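Side-chain contacts in DNA repair protein rhp9/CRB2 (Schizosaccharomyces pombe, PDB 2FHD), which probably recognises methylated histone H4 through its tandem Tudor domains and so takes part in DNA repair: residues V32-A35 with V36-S39; T53-S56 with N57-K60. One frame throughout, in Å; residues are numbered along the deposited sequence.

Interaction 1 (V32-A35 with V36-S39)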
loop_
_atom_site.group_PDB
_atom_site.type_symbol
_atom_site.label_atom_id
_atom_site.label_comp_id
_atom_site.label_asym_id
_atom_site.label_seq_id
_atom_site.Cartn_x
_atom_site.Cartn_y
_atom_site.Cartn_z
ATOM N N VAL A 32 2.950 4.212 -15.705
ATOM C CA VAL A 32 1.586 4.561 -15.379
ATOM C C VAL A 32 0.948 5.211 -16.643
ATOM O O VAL A 32 1.543 6.132 -17.302
ATOM C CB VAL A 32 1.548 5.597 -14.201
ATOM C CG1 VAL A 32 0.110 5.992 -13.776
ATOM C CG2 VAL A 32 2.271 5.032 -12.977
ATOM N N HIS A 33 -0.219 4.698 -17.013
ATOM C CA HIS A 33 -1.106 5.371 -17.940
ATOM C C HIS A 33 -2.057 6.284 -17.114
ATOM O O HIS A 33 -2.946 5.819 -16.428
ATOM C CB HIS A 33 -1.866 4.339 -18.806
ATOM C CG HIS A 33 -2.908 4.931 -19.693
ATOM N ND1 HIS A 33 -2.619 5.484 -20.929
ATOM C CD2 HIS A 33 -4.245 5.075 -19.528
ATOM C CE1 HIS A 33 -3.722 5.946 -21.484
ATOM N NE2 HIS A 33 -4.724 5.718 -20.650
ATOM N N SER A 34 -1.879 7.584 -17.221
ATOM C CA SER A 34 -2.820 8.521 -16.630
ATOM C C SER A 34 -4.132 8.662 -17.359
ATOM O O SER A 34 -4.104 8.912 -18.505
ATOM C CB SER A 34 -2.185 9.889 -16.570
ATOM O OG SER A 34 -3.143 10.741 -16.082
ATOM N N ALA A 35 -5.284 8.584 -16.674
ATOM C CA ALA A 35 -6.604 8.686 -17.351
ATOM C C ALA A 35 -6.916 10.041 -17.963
ATOM O O ALA A 35 -7.840 10.201 -18.760
ATOM C CB ALA A 35 -7.685 8.308 -16.398
ATOM N N VAL A 36 -6.073 11.000 -17.639
ATOM C CA VAL A 36 -6.354 12.426 -17.720
ATOM C C VAL A 36 -5.260 13.221 -18.468
ATOM O O VAL A 36 -5.504 14.374 -18.828
ATOM C CB VAL A 36 -6.452 12.949 -16.264
ATOM C CG1 VAL A 36 -5.395 14.002 -15.925
ATOM C CG2 VAL A 36 -7.876 13.336 -15.941
ATOM N N THR A 37 -4.054 12.652 -18.653
ATOM C CA THR A 37 -3.040 13.286 -19.529
ATOM C C THR A 37 -2.368 12.266 -20.447
ATOM O O THR A 37 -2.322 11.071 -20.158
ATOM C CB THR A 37 -1.931 14.095 -18.730
ATOM O OG1 THR A 37 -1.265 13.222 -17.799
ATOM C CG2 THR A 37 -2.535 15.290 -17.948
ATOM N N SER A 38 -1.836 12.723 -21.562
ATOM C CA SER A 38 -1.239 11.745 -22.458
ATOM C C SER A 38 0.210 11.372 -22.177
ATOM O O SER A 38 0.605 10.300 -22.530
ATOM C CB SER A 38 -1.446 12.108 -23.940
ATOM O OG SER A 38 -0.899 13.385 -24.217
ATOM N N SER A 39 1.025 12.223 -21.587
ATOM C CA SER A 39 2.441 11.798 -21.403
ATOM C C SER A 39 2.544 10.523 -20.563
ATOM O O SER A 39 1.762 10.313 -19.628
ATOM C CB SER A 39 3.284 12.854 -20.687
ATOM O OG SER A 39 2.801 14.176 -20.863
#
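S34 and T37 face each other across a tight bend of the chain, with A35 and V36 at its corners. Their CA atoms lie 5.6 Å apart, so the backbone nearly reverses within four residues; A35 and V36 supply the turning. The carbonyl oxygens S34 O and T37 O come to 3.3 Å, two acceptors that cannot bond to each other. What occupies the inside of the bend is the hydroxyl of S34. The S34 side chain sets out toward V36 and T37, and OG, trans to the serine's own nitrogen, is carried in front of their N-H groups, two and three residues on. V36 N donates to S34 OG at 3.3 Å, with an N-H...O angle of 160°, and T37 N donates to the same oxygen, also at 3.3 Å but less straight. Both bonds are weak. The first has the pattern of an ST turn, weakly made, and the second makes the serine oxygen a shared acceptor for two consecutive N-H groups. Side-chain packing adds little: T37 OG1 comes alongside the serine, 3.7 Å from S34 CB, while V36 CG1 passes 4.0 Å from S34 OG. Beyond the bend, the backbone of A35 hydrogen-bonds to a second subunit, on which V36 packs against Y123 and T37 against K77. A phosphate ion, probably from the crystallisation medium, lies by A35. Within its own chain the bend belongs to the hairpin loop joining strand 23-32 to strand 41-46: V32 still pairs with M41 through the backbone, and the S34 side chain rests on M41.

Interaction 2 (T53-S56 with N57-K60)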
loop_
_atom_site.group_PDB
_atom_site.type_symbol
_atom_site.label_atom_id
_atom_site.label_comp_id
_atom_site.label_asym_id
_atom_site.label_seq_id
_atom_site.Cartn_x
_atom_site.Cartn_y
_atom_site.Cartn_z
ATOM N N THR A 53 3.996 9.105 -8.141
ATOM C CA THR A 53 3.878 9.054 -9.605
ATOM C C THR A 53 4.431 10.349 -10.241
ATOM O O THR A 53 3.996 11.424 -9.827
ATOM C CB THR A 53 2.411 8.866 -10.012
ATOM O OG1 THR A 53 1.995 7.631 -9.443
ATOM C CG2 THR A 53 2.265 8.674 -11.592
ATOM N N VAL A 54 5.382 10.265 -11.172
ATOM C CA VAL A 54 6.090 11.468 -11.624
ATOM C C VAL A 54 6.076 11.461 -13.127
ATOM O O VAL A 54 5.907 10.392 -13.737
ATOM C CB VAL A 54 7.621 11.514 -11.133
ATOM C CG1 VAL A 54 7.692 11.629 -9.629
ATOM C CG2 VAL A 54 8.473 10.329 -11.667
ATOM N N ASN A 55 6.262 12.612 -13.755
ATOM C CA ASN A 55 6.408 12.572 -15.206
ATOM C C ASN A 55 7.834 12.285 -15.658
ATOM O O ASN A 55 8.756 12.172 -14.808
ATOM C CB ASN A 55 5.852 13.838 -15.879
ATOM C CG ASN A 55 6.540 15.103 -15.448
ATOM O OD1 ASN A 55 7.759 15.303 -15.624
ATOM N ND2 ASN A 55 5.724 16.043 -14.924
ATOM N N SER A 56 8.027 12.238 -16.994
ATOM C CA SER A 56 9.315 11.847 -17.613
ATOM C C SER A 56 10.360 12.947 -17.439
ATOM O O SER A 56 11.524 12.725 -17.623
ATOM C CB SER A 56 9.134 11.577 -19.101
ATOM O OG SER A 56 8.993 12.837 -19.768
ATOM N N ASN A 57 9.906 14.144 -17.097
ATOM C CA ASN A 57 10.756 15.244 -16.695
ATOM C C ASN A 57 11.170 15.217 -15.200
ATOM O O ASN A 57 11.838 16.119 -14.737
ATOM C CB ASN A 57 9.967 16.553 -16.861
ATOM C CG ASN A 57 9.896 17.024 -18.302
ATOM O OD1 ASN A 57 10.718 16.667 -19.153
ATOM N ND2 ASN A 57 8.875 17.799 -18.594
ATOM N N GLN A 58 10.739 14.223 -14.459
ATOM C CA GLN A 58 10.972 14.240 -13.046
ATOM C C GLN A 58 11.750 12.999 -12.604
ATOM O O GLN A 58 11.722 12.675 -11.423
ATOM C CB GLN A 58 9.623 14.343 -12.338
ATOM C CG GLN A 58 9.024 15.766 -12.400
ATOM C CD GLN A 58 7.541 15.787 -11.911
ATOM O OE1 GLN A 58 6.807 14.830 -12.081
ATOM N NE2 GLN A 58 7.148 16.859 -11.283
ATOM N N ILE A 59 12.532 12.386 -13.530
ATOM C CA ILE A 59 13.132 11.117 -13.252
ATOM C C ILE A 59 14.365 10.923 -14.121
ATOM O O ILE A 59 14.360 11.251 -15.319
ATOM C CB ILE A 59 12.087 9.950 -13.432
ATOM C CG1 ILE A 59 12.573 8.617 -12.931
ATOM C CG2 ILE A 59 11.657 9.711 -14.895
ATOM C CD1 ILE A 59 11.432 7.576 -12.882
ATOM N N LYS A 60 15.433 10.438 -13.484
ATOM C CA LYS A 60 16.706 10.132 -14.173
ATOM C C LYS A 60 17.148 8.731 -13.764
ATOM O O LYS A 60 16.827 8.322 -12.662
ATOM C CB LYS A 60 17.773 11.118 -13.700
ATOM C CG LYS A 60 17.519 12.549 -14.059
ATOM C CD LYS A 60 17.856 12.813 -15.588
ATOM C CE LYS A 60 17.385 14.148 -15.980
ATOM N NZ LYS A 60 17.626 14.354 -17.467
HETATM O O HOH W 1 13.684 13.841 -16.132
#
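Q58 OE1 takes the backbone N-H of N55 in the shortest sound polar bond here, 2.8 Å from N55 N. The bond is fairly straight, with an N-H...O angle of 163°, and the donor lies close to the carbonyl plane, slightly tilted from it. The residues are the two ends of a type I beta turn, N55 to Q58, whose backbone bond, Q58 N to N55 O, measures 2.9 Å. The glutamine therefore returns the turn's bond in the opposite direction. Its chi1 of -76° sets CG beside its own nitrogen, and the extended chain beyond reaches back to the start of the turn. There its amide stacks on that of N55, the planes 7° apart and Q58 CD 3.5 Å from N55 ND2. On the side of the turn facing V54, Q58 CB packs on V54 CB at 3.7 Å, and V54 CG2 meets I59 CB at 4.0 Å. I59 also touches V12, Y42 and V44, continuing this apolar side into the barrel. At the exit a water donates to S56 O, 2.9 Å away, and accepts from I59 N. F15, on strand 11-15, pairs with Q58 through the backbone. Chemically, the contact closes the turn twice, by backbone and by side chain: the glutamine oxygen accepts the N-H of N55 where the chain leaves strand 51-55, the stack probably limits the rotation of both amides, and a water bridges the peptide groups leading into strand 59-61.

Overall arrangement
Interactions 1 and 2 come in series along the chain and lie within the first Tudor domain, a small SH3-like barrel, on the same side of the chain's centre and about 13 Å apart between centres. Residues 32-39 belong to the loop between strands 23-32 and 41-46; residues 53-60 carry the chain from 51-55 to 59-61, the outermost strands of the same antiparallel sheet. The two meet where V32 CG2 packs 3.9 Å from T53 CG2, and both of these residues also pack on Y19 of the second subunit. The turn at 55-58 lies nearer the centre of the chain than the 32-39 loop, with buried V54 and I59 beside it.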